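Local coordinates for putative uncharacterized protein PH0186 (Pyrococcus horikoshii, PDB 2ZTS) that probably binds ATP, as a KaiC-like P-loop protein, and holds ADP and magnesium at the interfaces between subunits of a six-chain assembly, at residues 17-22 with 218-223; 44-49 with 174-179; 137-142 with 166-171. All blocks are in the same frame, centred on the assembly; numbering follows the deposited sequence.

Interaction 1. Residues 17-22 with 218-223; sequences PGFDEL and VLIRKM. With ADP (adenosine-5'-diphosphate), chain D.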
loop_
_atom_site.group_PDB
_atom_site.type_symbol
_atom_site.label_atom_id
_atom_site.label_comp_id
_atom_site.label_asym_id
_atom_site.label_seq_id
_atom_site.Cartn_x
_atom_site.Cartn_y
_atom_site.Cartn_z
ATOM N N PRO C 17 16.160 -18.968 -30.679
ATOM C CA PRO C 17 15.304 -19.507 -31.742
ATOM C C PRO C 17 13.889 -19.160 -31.440
ATOM O O PRO C 17 13.471 -19.217 -30.277
ATOM C CB PRO C 17 15.564 -21.010 -31.691
ATOM C CG PRO C 17 16.953 -21.136 -31.051
ATOM C CD PRO C 17 17.050 -20.006 -30.099
ATOM N N GLY C 18 13.172 -18.730 -32.471
ATOM C CA GLY C 18 11.784 -18.364 -32.323
ATOM C C GLY C 18 11.518 -16.911 -31.992
ATOM O O GLY C 18 10.379 -16.458 -32.132
ATOM N N PHE C 19 12.553 -16.162 -31.623
ATOM C CA PHE C 19 12.398 -14.813 -31.110
ATOM C C PHE C 19 12.515 -13.702 -32.129
ATOM O O PHE C 19 11.786 -12.716 -32.053
ATOM C CB PHE C 19 13.433 -14.558 -29.997
ATOM C CG PHE C 19 13.156 -13.344 -29.216
ATOM C CD1 PHE C 19 12.050 -13.305 -28.357
ATOM C CD2 PHE C 19 13.972 -12.231 -29.316
ATOM C CE1 PHE C 19 11.751 -12.186 -27.661
ATOM C CE2 PHE C 19 13.703 -11.111 -28.581
ATOM C CZ PHE C 19 12.587 -11.080 -27.741
ATOM N N ASP C 20 13.466 -13.809 -33.048
ATOM C CA ASP C 20 13.708 -12.713 -33.994
ATOM C C ASP C 20 12.474 -12.408 -34.805
ATOM O O ASP C 20 12.213 -11.266 -35.097
ATOM C CB ASP C 20 14.890 -13.001 -34.929
ATOM C CG ASP C 20 16.204 -13.047 -34.193
ATOM O OD1 ASP C 20 16.289 -12.495 -33.071
ATOM O OD2 ASP C 20 17.206 -13.642 -34.666
ATOM N N GLU C 21 11.705 -13.430 -35.138
ATOM C CA GLU C 21 10.439 -13.246 -35.869
ATOM C C GLU C 21 9.417 -12.350 -35.159
ATOM O O GLU C 21 8.475 -11.911 -35.782
ATOM C CB GLU C 21 9.764 -14.614 -36.246
ATOM C CG GLU C 21 9.887 -15.773 -35.267
ATOM C CD GLU C 21 10.944 -16.864 -35.643
ATOM O OE1 GLU C 21 12.144 -16.730 -35.247
ATOM O OE2 GLU C 21 10.578 -17.893 -36.268
ATOM N N LEU C 22 9.586 -12.108 -33.859
ATOM C CA LEU C 22 8.699 -11.231 -33.100
ATOM C C LEU C 22 9.089 -9.766 -33.236
ATOM O O LEU C 22 8.292 -8.900 -32.904
ATOM C CB LEU C 22 8.656 -11.644 -31.601
ATOM C CG LEU C 22 8.368 -13.121 -31.294
ATOM C CD1 LEU C 22 8.270 -13.430 -29.845
ATOM C CD2 LEU C 22 7.127 -13.567 -31.988
ATOM N N VAL C 218 7.034 -15.185 -22.749
ATOM C CA VAL C 218 7.691 -13.910 -23.105
ATOM C C VAL C 218 6.719 -12.983 -23.814
ATOM O O VAL C 218 5.864 -13.416 -24.595
ATOM C CB VAL C 218 8.961 -14.142 -23.952
ATOM C CG1 VAL C 218 8.638 -14.919 -25.242
ATOM C CG2 VAL C 218 9.616 -12.863 -24.312
ATOM N N LEU C 219 6.848 -11.694 -23.536
ATOM C CA LEU C 219 6.061 -10.679 -24.206
ATOM C C LEU C 219 6.986 -9.495 -24.533
ATOM O O LEU C 219 7.818 -9.070 -23.703
ATOM C CB LEU C 219 4.975 -10.277 -23.271
ATOM C CG LEU C 219 4.037 -9.125 -23.510
ATOM C CD1 LEU C 219 3.139 -9.422 -24.640
ATOM C CD2 LEU C 219 3.231 -8.973 -22.225
ATOM N N ILE C 220 6.907 -9.015 -25.749
ATOM C CA ILE C 220 7.567 -7.767 -26.115
ATOM C C ILE C 220 6.604 -6.645 -25.921
ATOM O O ILE C 220 5.641 -6.502 -26.677
ATOM C CB ILE C 220 8.002 -7.787 -27.556
ATOM C CG1 ILE C 220 8.938 -8.952 -27.791
ATOM C CG2 ILE C 220 8.705 -6.457 -27.923
ATOM C CD1 ILE C 220 8.535 -9.733 -28.942
ATOM N N ARG C 221 6.897 -5.828 -24.910
ATOM C CA ARG C 221 6.047 -4.752 -24.418
ATOM C C ARG C 221 6.326 -3.483 -25.213
ATOM O O ARG C 221 5.418 -2.748 -25.544
ATOM C CB ARG C 221 6.328 -4.603 -22.912
ATOM C CG ARG C 221 5.771 -3.453 -22.161
ATOM C CD ARG C 221 4.213 -3.373 -22.080
ATOM N NE ARG C 221 3.774 -3.446 -20.700
ATOM C CZ ARG C 221 3.317 -2.430 -19.966
ATOM N NH1 ARG C 221 3.192 -1.177 -20.446
ATOM N NH2 ARG C 221 2.980 -2.686 -18.703
ATOM N N LYS C 222 7.592 -3.292 -25.589
ATOM C CA LYS C 222 8.080 -2.088 -26.248
ATOM C C LYS C 222 9.325 -2.455 -27.065
ATOM O O LYS C 222 10.198 -3.195 -26.594
ATOM C CB LYS C 222 8.465 -1.032 -25.219
ATOM C CG LYS C 222 8.894 0.279 -25.806
ATOM C CD LYS C 222 9.212 1.337 -24.737
ATOM C CE LYS C 222 9.913 2.494 -25.413
ATOM N NZ LYS C 222 9.695 3.798 -24.824
HETATM N N MSE C 223 9.406 -1.980 -28.297
HETATM C CA MSE C 223 10.687 -2.084 -29.025
HETATM C C MSE C 223 10.736 -0.970 -30.039
HETATM O O MSE C 223 9.917 -0.941 -30.940
HETATM C CB MSE C 223 10.827 -3.421 -29.728
HETATM C CG MSE C 223 12.183 -3.660 -30.439
HETATM SE SE MSE C 223 13.652 -3.721 -29.096
HETATM C CE MSE C 223 12.932 -5.238 -27.996
HETATM P PB ADP D . 5.994 5.409 -25.022
HETATM O O1B ADP D . 4.715 5.583 -24.252
HETATM O O2B ADP D . 6.963 4.523 -24.241
HETATM O O3B ADP D . 6.637 6.764 -25.111
HETATM P PA ADP D . 6.391 5.026 -27.815
HETATM O O1A ADP D . 5.667 6.193 -28.433
HETATM O O2A ADP D . 7.840 5.215 -27.446
HETATM O O3A ADP D . 5.667 4.631 -26.382
HETATM O "O5'" ADP D . 5.975 3.798 -28.729
HETATM C "C5'" ADP D . 6.938 2.957 -29.270
HETATM C "C4'" ADP D . 6.196 1.759 -29.802
HETATM O "O4'" ADP D . 5.618 2.029 -31.060
HETATM C "C3'" ADP D . 7.114 0.561 -29.933
HETATM O "O3'" ADP D . 7.092 -0.109 -28.722
HETATM C "C2'" ADP D . 6.448 -0.187 -31.038
HETATM O "O2'" ADP D . 5.456 -1.047 -30.595
HETATM C "C1'" ADP D . 5.775 0.889 -31.873
HETATM N N9 ADP D . 6.643 1.222 -33.005
HETATM C C8 ADP D . 7.842 1.908 -32.962
HETATM N N7 ADP D . 8.310 2.019 -34.231
HETATM C C5 ADP D . 7.434 1.399 -35.048
HETATM C C6 ADP D . 7.459 1.234 -36.423
HETATM N N6 ADP D . 8.312 1.986 -37.116
HETATM N N1 ADP D . 6.394 0.584 -37.004
HETATM C C2 ADP D . 5.338 0.091 -36.215
HETATM N N3 ADP D . 5.327 0.251 -34.825
HETATM C C4 ADP D . 6.371 0.901 -34.286
#
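Leu22 and Ile220 make the tightest contact between the loop 17-22 and the strand 218-223: Ile220 CD1 lies 3.3 Å from Leu22 CB, closer than usual van der Waals spacing, and 3.8 Å from Leu22 CD1. The Ile220 chain is twisted off a staggered rotamer at its outer bond (chi2 130°), which suggests some strain. Phe19 adds a looser apolar contact. Its ring carbon CE1 approaches Val218 CG2 at 4.0 Å, and CZ comes to 4.2 Å from Ile220 CG1; both partners meet the ring obliquely. With CG anti to the backbone N (chi1 -167°), the ring of Phe19 swings to the strand although its CB does not point there.

No hydrogen bond crosses between the segments. Within the loop, Leu22 N bonds to Phe19 O at 2.9 Å, a 3-10 turn that sets Phe19 and Leu22 on the strand side together.

The polar contacts belong to the far end of the strand and are made to ADP. Lys222, nearly extended until a bend at its last torsion, places NZ 2.9 Å from the beta-phosphate oxygen O2B, while Met223 N donates to the ribose O3' at 3.0 Å (N-H...O angle 150°). A classic beta bulge opposite Val202 holds Arg221 and Lys222, and both serve the interface: Arg221 NH1 bonds to Thr39 O of the second subunit, and Lys222 reaches the ADP that Lys43, Thr44 and Thr45 of that subunit also bind.

One strand therefore carries two chemistries: a buried apolar patch joins Val218 and Ile220 to the loop of their own chain, and the following residues supply a cation and a backbone N-H to nucleotide held by the neighbour. Lys222 would be expected to offset part of the diphosphate's negative charge from across the interface.

Interaction 2. Residues 44-49 with 174-179; sequences TTFAAQ and TTILTT. With MG (magnesium ion), chain I; ADP (adenosine-5'-diphosphate), chain H.
Ala47 and Ile176 touch on a helix whose first turn, one residue back from Phe46 and beyond, holds both magnesium and ADP, so apolar packing and ligand binding share six residues. Ala47 contributes the larger part of the helix side: its CB stands 4.5 Å from both Ile176 CG2 and Thr178 CG2. The axes of helix 44-49 and strand 174-179 approach to 9.5 Å at 168°, usual for a helix packed on a sheet. Phe46 presents its ring edge, with CE2 4.1 Å from Ile176 CD1 near the ring plane; a chi1 of -172° brings the ring to the strand.

Thr44 OG1 binds magnesium at 2.2 Å; ADP O3B and four waters complete the six ligands. That hydroxyl on the metal, with backbone N-H groups on the phosphates, is as in the Walker A motif (P-loop) of nucleotide-binding proteins. Thr45 grips one alpha-phosphate oxygen, O1A, twice, from N at 2.9 Å and OG1 at 2.8 Å. The hydroxyl of Thr178 turns to Asp142 of the adjoining strand.

Helix 43-58 lies along one face of the central sheet, with Leu35 of strand 32-36 touching Phe46 and Ile176, and Val140 of strand 138-142 touching Ala47.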
loop_
_atom_site.group_PDB
_atom_site.type_symbol
_atom_site.label_atom_id
_atom_site.label_comp_id
_atom_site.label_asym_id
_atom_site.label_seq_id
_atom_site.Cartn_x
_atom_site.Cartn_y
_atom_site.Cartn_z
ATOM N N THR C 44 18.832 -14.158 -16.694
ATOM C CA THR C 44 20.238 -14.466 -16.852
ATOM C C THR C 44 20.567 -15.334 -18.071
ATOM O O THR C 44 21.488 -15.032 -18.822
ATOM C CB THR C 44 20.737 -15.060 -15.556
ATOM O OG1 THR C 44 20.826 -14.009 -14.618
ATOM C CG2 THR C 44 22.196 -15.569 -15.633
ATOM N N THR C 45 19.787 -16.371 -18.259
ATOM C CA THR C 45 19.879 -17.314 -19.337
ATOM C C THR C 45 19.727 -16.680 -20.716
ATOM O O THR C 45 20.556 -16.864 -21.598
ATOM C CB THR C 45 18.819 -18.413 -19.101
ATOM O OG1 THR C 45 19.216 -19.124 -17.922
ATOM C CG2 THR C 45 18.851 -19.480 -20.173
ATOM N N PHE C 46 18.654 -15.935 -20.873
ATOM C CA PHE C 46 18.326 -15.170 -22.070
ATOM C C PHE C 46 19.465 -14.153 -22.391
ATOM O O PHE C 46 19.953 -14.107 -23.510
ATOM C CB PHE C 46 17.031 -14.466 -21.768
ATOM C CG PHE C 46 16.429 -13.771 -22.908
ATOM C CD1 PHE C 46 15.284 -14.248 -23.475
ATOM C CD2 PHE C 46 17.022 -12.618 -23.420
ATOM C CE1 PHE C 46 14.722 -13.590 -24.541
ATOM C CE2 PHE C 46 16.457 -11.943 -24.504
ATOM C CZ PHE C 46 15.317 -12.408 -25.057
ATOM N N ALA C 47 19.941 -13.410 -21.391
ATOM C CA ALA C 47 21.092 -12.487 -21.552
ATOM C C ALA C 47 22.413 -13.182 -21.922
ATOM O O ALA C 47 23.188 -12.660 -22.764
ATOM C CB ALA C 47 21.297 -11.681 -20.337
ATOM N N ALA C 48 22.632 -14.376 -21.381
ATOM C CA ALA C 48 23.836 -15.117 -21.653
ATOM C C ALA C 48 23.782 -15.670 -23.071
ATOM O O ALA C 48 24.796 -15.658 -23.771
ATOM C CB ALA C 48 24.030 -16.192 -20.675
ATOM N N GLN C 49 22.607 -16.150 -23.469
ATOM C CA GLN C 49 22.403 -16.692 -24.786
ATOM C C GLN C 49 22.685 -15.635 -25.855
ATOM O O GLN C 49 23.335 -15.913 -26.884
ATOM C CB GLN C 49 20.970 -17.232 -24.915
ATOM C CG GLN C 49 20.778 -18.314 -25.969
ATOM C CD GLN C 49 19.485 -19.096 -25.755
ATOM O OE1 GLN C 49 19.086 -19.295 -24.615
ATOM N NE2 GLN C 49 18.808 -19.492 -26.844
ATOM N N THR C 174 24.600 -2.739 -28.631
ATOM C CA THR C 174 23.250 -3.220 -28.443
ATOM C C THR C 174 23.291 -3.920 -27.117
ATOM O O THR C 174 24.059 -4.843 -26.963
ATOM C CB THR C 174 22.900 -4.207 -29.521
ATOM O OG1 THR C 174 22.931 -3.588 -30.820
ATOM C CG2 THR C 174 21.455 -4.739 -29.301
ATOM N N THR C 175 22.486 -3.452 -26.171
ATOM C CA THR C 175 22.581 -3.811 -24.770
ATOM C C THR C 175 21.300 -4.413 -24.206
ATOM O O THR C 175 20.218 -3.874 -24.500
ATOM C CB THR C 175 22.862 -2.528 -23.997
ATOM O OG1 THR C 175 24.078 -1.950 -24.500
ATOM C CG2 THR C 175 23.134 -2.798 -22.463
ATOM N N ILE C 176 21.421 -5.494 -23.399
ATOM C CA ILE C 176 20.361 -5.949 -22.474
ATOM C C ILE C 176 20.742 -5.622 -21.008
ATOM O O ILE C 176 21.842 -5.944 -20.531
ATOM C CB ILE C 176 20.084 -7.439 -22.631
ATOM C CG1 ILE C 176 19.521 -7.708 -24.018
ATOM C CG2 ILE C 176 19.108 -7.968 -21.526
ATOM C CD1 ILE C 176 19.508 -9.199 -24.429
ATOM N N LEU C 177 19.836 -4.956 -20.311
ATOM C CA LEU C 177 19.910 -4.703 -18.874
ATOM C C LEU C 177 18.807 -5.503 -18.253
ATOM O O LEU C 177 17.674 -5.512 -18.763
ATOM C CB LEU C 177 19.631 -3.222 -18.536
ATOM C CG LEU C 177 20.394 -2.158 -19.331
ATOM C CD1 LEU C 177 19.855 -0.780 -19.079
ATOM C CD2 LEU C 177 21.863 -2.219 -18.943
ATOM N N THR C 178 19.101 -6.159 -17.147
ATOM C CA THR C 178 18.100 -6.976 -16.476
ATOM C C THR C 178 17.676 -6.315 -15.206
ATOM O O THR C 178 18.503 -5.665 -14.548
ATOM C CB THR C 178 18.614 -8.370 -16.180
ATOM O OG1 THR C 178 19.620 -8.327 -15.166
ATOM C CG2 THR C 178 19.316 -8.955 -17.419
ATOM N N THR C 179 16.390 -6.446 -14.883
ATOM C CA THR C 179 15.884 -6.032 -13.588
ATOM C C THR C 179 14.795 -7.003 -13.124
ATOM O O THR C 179 14.322 -7.843 -13.896
ATOM C CB THR C 179 15.430 -4.590 -13.623
ATOM O OG1 THR C 179 15.107 -4.135 -12.298
ATOM C CG2 THR C 179 14.141 -4.438 -14.373
HETATM MG MG MG I . 19.576 -14.038 -12.776
HETATM P PB ADP H . 16.565 -15.387 -13.435
HETATM O O1B ADP H . 15.397 -14.770 -14.077
HETATM O O2B ADP H . 16.416 -15.492 -11.912
HETATM O O3B ADP H . 17.917 -14.675 -13.800
HETATM P PA ADP H . 17.674 -17.800 -14.669
HETATM O O1A ADP H . 18.101 -17.375 -16.091
HETATM O O2A ADP H . 18.830 -17.899 -13.701
HETATM O O3A ADP H . 16.472 -16.882 -14.073
HETATM O "O5'" ADP H . 16.884 -19.163 -14.880
HETATM C "C5'" ADP H . 17.286 -20.362 -14.302
HETATM C "C4'" ADP H . 16.305 -21.468 -14.610
HETATM O "O4'" ADP H . 16.513 -22.136 -15.833
HETATM C "C3'" ADP H . 16.351 -22.510 -13.511
HETATM O "O3'" ADP H . 15.620 -21.991 -12.399
HETATM C "C2'" ADP H . 15.803 -23.733 -14.220
HETATM O "O2'" ADP H . 14.420 -23.771 -14.205
HETATM C "C1'" ADP H . 16.236 -23.533 -15.677
HETATM N N9 ADP H . 17.488 -24.228 -16.015
HETATM C C8 ADP H . 18.760 -23.934 -15.538
HETATM N N7 ADP H . 19.648 -24.772 -16.113
HETATM C C5 ADP H . 18.950 -25.630 -16.908
HETATM C C6 ADP H . 19.336 -26.686 -17.730
HETATM N N6 ADP H . 20.623 -26.867 -18.059
HETATM N N1 ADP H . 18.356 -27.356 -18.466
HETATM C C2 ADP H . 17.024 -26.982 -18.383
HETATM N N3 ADP H . 16.640 -25.913 -17.566
HETATM C C4 ADP H . 17.591 -25.273 -16.857
HETATM O O HOH W 1 20.131 -16.050 -12.562
HETATM O O HOH W 2 18.293 -13.664 -11.174
HETATM O O HOH W 3 21.214 -13.605 -11.659
HETATM O O HOH W 4 19.257 -12.024 -13.213
#

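Interaction 3. Residues 137-142 with 166-171; sequences KRLVID and TILLEM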
loop_
_atom_site.group_PDB
_atom_site.type_symbol
_atom_site.label_atom_id
_atom_site.label_comp_id
_atom_site.label_asym_id
_atom_site.label_seq_id
_atom_site.Cartn_x
_atom_site.Cartn_y
_atom_site.Cartn_z
ATOM N N LYS C 137 30.148 -5.612 -29.918
ATOM C CA LYS C 137 28.917 -5.099 -30.451
ATOM C C LYS C 137 27.719 -5.415 -29.488
ATOM O O LYS C 137 26.633 -4.907 -29.710
ATOM C CB LYS C 137 28.686 -5.621 -31.880
ATOM C CG LYS C 137 29.611 -5.004 -32.958
ATOM C CD LYS C 137 29.809 -5.967 -34.107
ATOM C CE LYS C 137 30.199 -5.306 -35.463
ATOM N NZ LYS C 137 29.548 -6.074 -36.609
ATOM N N ARG C 138 27.932 -6.232 -28.454
ATOM C CA ARG C 138 26.865 -6.697 -27.576
ATOM C C ARG C 138 27.279 -6.500 -26.124
ATOM O O ARG C 138 28.450 -6.654 -25.780
ATOM C CB ARG C 138 26.590 -8.152 -27.856
ATOM C CG ARG C 138 25.798 -8.418 -29.101
ATOM C CD ARG C 138 25.426 -9.872 -29.301
ATOM N NE ARG C 138 25.118 -10.072 -30.714
ATOM C CZ ARG C 138 24.140 -10.810 -31.203
ATOM N NH1 ARG C 138 23.343 -11.508 -30.429
ATOM N NH2 ARG C 138 23.958 -10.873 -32.523
ATOM N N LEU C 139 26.340 -6.135 -25.271
ATOM C CA LEU C 139 26.633 -5.848 -23.859
ATOM C C LEU C 139 25.466 -6.322 -22.976
ATOM O O LEU C 139 24.327 -6.150 -23.351
ATOM C CB LEU C 139 26.887 -4.346 -23.665
ATOM C CG LEU C 139 27.073 -3.874 -22.207
ATOM C CD1 LEU C 139 28.248 -4.529 -21.500
ATOM C CD2 LEU C 139 27.203 -2.329 -22.189
ATOM N N VAL C 140 25.754 -6.901 -21.834
ATOM C CA VAL C 140 24.733 -7.295 -20.847
ATOM C C VAL C 140 25.175 -6.759 -19.494
ATOM O O VAL C 140 26.346 -6.845 -19.172
ATOM C CB VAL C 140 24.607 -8.824 -20.758
ATOM C CG1 VAL C 140 23.893 -9.258 -19.495
ATOM C CG2 VAL C 140 23.884 -9.362 -21.971
ATOM N N ILE C 141 24.250 -6.177 -18.738
ATOM C CA ILE C 141 24.450 -5.858 -17.341
ATOM C C ILE C 141 23.367 -6.604 -16.594
ATOM O O ILE C 141 22.187 -6.273 -16.657
ATOM C CB ILE C 141 24.403 -4.333 -17.090
ATOM C CG1 ILE C 141 25.466 -3.624 -18.007
ATOM C CG2 ILE C 141 24.585 -4.026 -15.593
ATOM C CD1 ILE C 141 25.682 -2.147 -17.740
ATOM N N ASP C 142 23.797 -7.675 -15.956
ATOM C CA ASP C 142 22.975 -8.496 -15.104
ATOM C C ASP C 142 23.474 -8.249 -13.699
ATOM O O ASP C 142 24.435 -8.824 -13.330
ATOM C CB ASP C 142 23.182 -9.949 -15.504
ATOM C CG ASP C 142 22.148 -10.869 -14.928
ATOM O OD1 ASP C 142 22.441 -12.101 -14.899
ATOM O OD2 ASP C 142 21.004 -10.455 -14.554
ATOM N N THR C 166 24.244 7.689 -20.000
ATOM C CA THR C 166 25.149 8.545 -20.733
ATOM C C THR C 166 26.259 7.699 -21.402
ATOM O O THR C 166 26.556 7.937 -22.558
ATOM C CB THR C 166 25.784 9.685 -19.861
ATOM O OG1 THR C 166 26.589 9.102 -18.832
ATOM C CG2 THR C 166 24.768 10.473 -19.094
ATOM N N ILE C 167 26.836 6.715 -20.697
ATOM C CA ILE C 167 27.852 5.918 -21.341
ATOM C C ILE C 167 27.278 4.916 -22.364
ATOM O O ILE C 167 27.932 4.698 -23.342
ATOM C CB ILE C 167 28.889 5.231 -20.358
ATOM C CG1 ILE C 167 28.290 4.010 -19.721
ATOM C CG2 ILE C 167 29.342 6.153 -19.282
ATOM C CD1 ILE C 167 28.373 2.825 -20.599
ATOM N N LEU C 168 26.090 4.345 -22.170
ATOM C CA LEU C 168 25.445 3.534 -23.217
ATOM C C LEU C 168 25.268 4.260 -24.566
ATOM O O LEU C 168 25.563 3.707 -25.614
ATOM C CB LEU C 168 24.076 2.956 -22.767
ATOM C CG LEU C 168 24.122 2.002 -21.570
ATOM C CD1 LEU C 168 22.717 1.663 -20.980
ATOM C CD2 LEU C 168 24.930 0.681 -21.952
ATOM N N LEU C 169 24.770 5.479 -24.510
ATOM C CA LEU C 169 24.562 6.321 -25.669
ATOM C C LEU C 169 25.923 6.559 -26.394
ATOM O O LEU C 169 26.013 6.466 -27.612
ATOM C CB LEU C 169 23.916 7.674 -25.216
ATOM C CG LEU C 169 22.368 7.853 -25.218
ATOM C CD1 LEU C 169 21.599 6.577 -24.869
ATOM C CD2 LEU C 169 21.872 9.039 -24.312
ATOM N N GLU C 170 26.969 6.793 -25.622
ATOM C CA GLU C 170 28.307 7.037 -26.184
ATOM C C GLU C 170 28.845 5.813 -26.865
ATOM O O GLU C 170 29.420 5.919 -27.945
ATOM C CB GLU C 170 29.297 7.399 -25.095
ATOM C CG GLU C 170 29.863 8.790 -25.167
ATOM C CD GLU C 170 30.454 9.153 -23.830
ATOM O OE1 GLU C 170 29.699 9.709 -22.965
ATOM O OE2 GLU C 170 31.650 8.825 -23.633
HETATM N N MSE C 171 28.658 4.648 -26.259
HETATM C CA MSE C 171 29.238 3.434 -26.797
HETATM C C MSE C 171 28.449 2.932 -27.994
HETATM O O MSE C 171 29.000 2.261 -28.858
HETATM C CB MSE C 171 29.287 2.350 -25.752
HETATM C CG MSE C 171 30.339 2.581 -24.717
HETATM SE SE MSE C 171 30.440 1.085 -23.371
HETATM C CE MSE C 171 28.504 0.834 -22.905
#
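Leu139, Leu168 and Met171 meet through methyl groups alone, and no ring or other flat group of either segment takes part. The planar guanidinium of Arg138 is engaged elsewhere, in a salt bridge with Glu60.

A single branch of Leu139 does all the touching. Its CD2 lies 3.8 Å from Leu168 CD2 and 3.5 Å from CE of Met171, modelled as selenomethionine; the second distance is shorter than usual van der Waals spacing. The Leu139 side chain crosses those of Leu168 and Met171 at about a right angle. The two helix residues, three positions apart, thus converge on one methyl. Met171 reaches it by a bend at its last torsion (chi3 -47°), which turns CE to the strand. The buried surface is small, 96 Å², and no hydrogen bond crosses, so the contact is purely apolar. It lies away from the nucleotide.

Strands 138-142 and 174-179 are parallel neighbours with helix 157-171 between them in the chain, a beta-alpha-beta crossover of the P-loop fold. Leu139 is flanked by Val63 and Val65 of strand 62-66 and by Ile127 of helix 120-134, whose Tyr128 and Val131 also touch Met171, where helix 157-171 packs back on the strand that precedes it.

Along the chain the three contacts are nested: interaction 3 lies within the loop closed by interaction 2, and both within that closed by interaction 1. All reach one mixed sheet. Centres of interactions 2 and 3 are 12 Å apart on its adjoining strands 174-179 and 138-142, packed by helices 43-58 and 157-171. Asp142 hydrogen-bonds to Thr44, a magnesium ligand, and to Thr178, and so joins interactions 2 and 3 beside the metal. Interaction 1, centred 14 Å from interaction 2, meets it through an edge-to-face stack of Phe19 and Phe46. In one chain helix 43-58 binds its own ADP, while Lys222 and Met223 bind the ADP held by a neighbouring subunit.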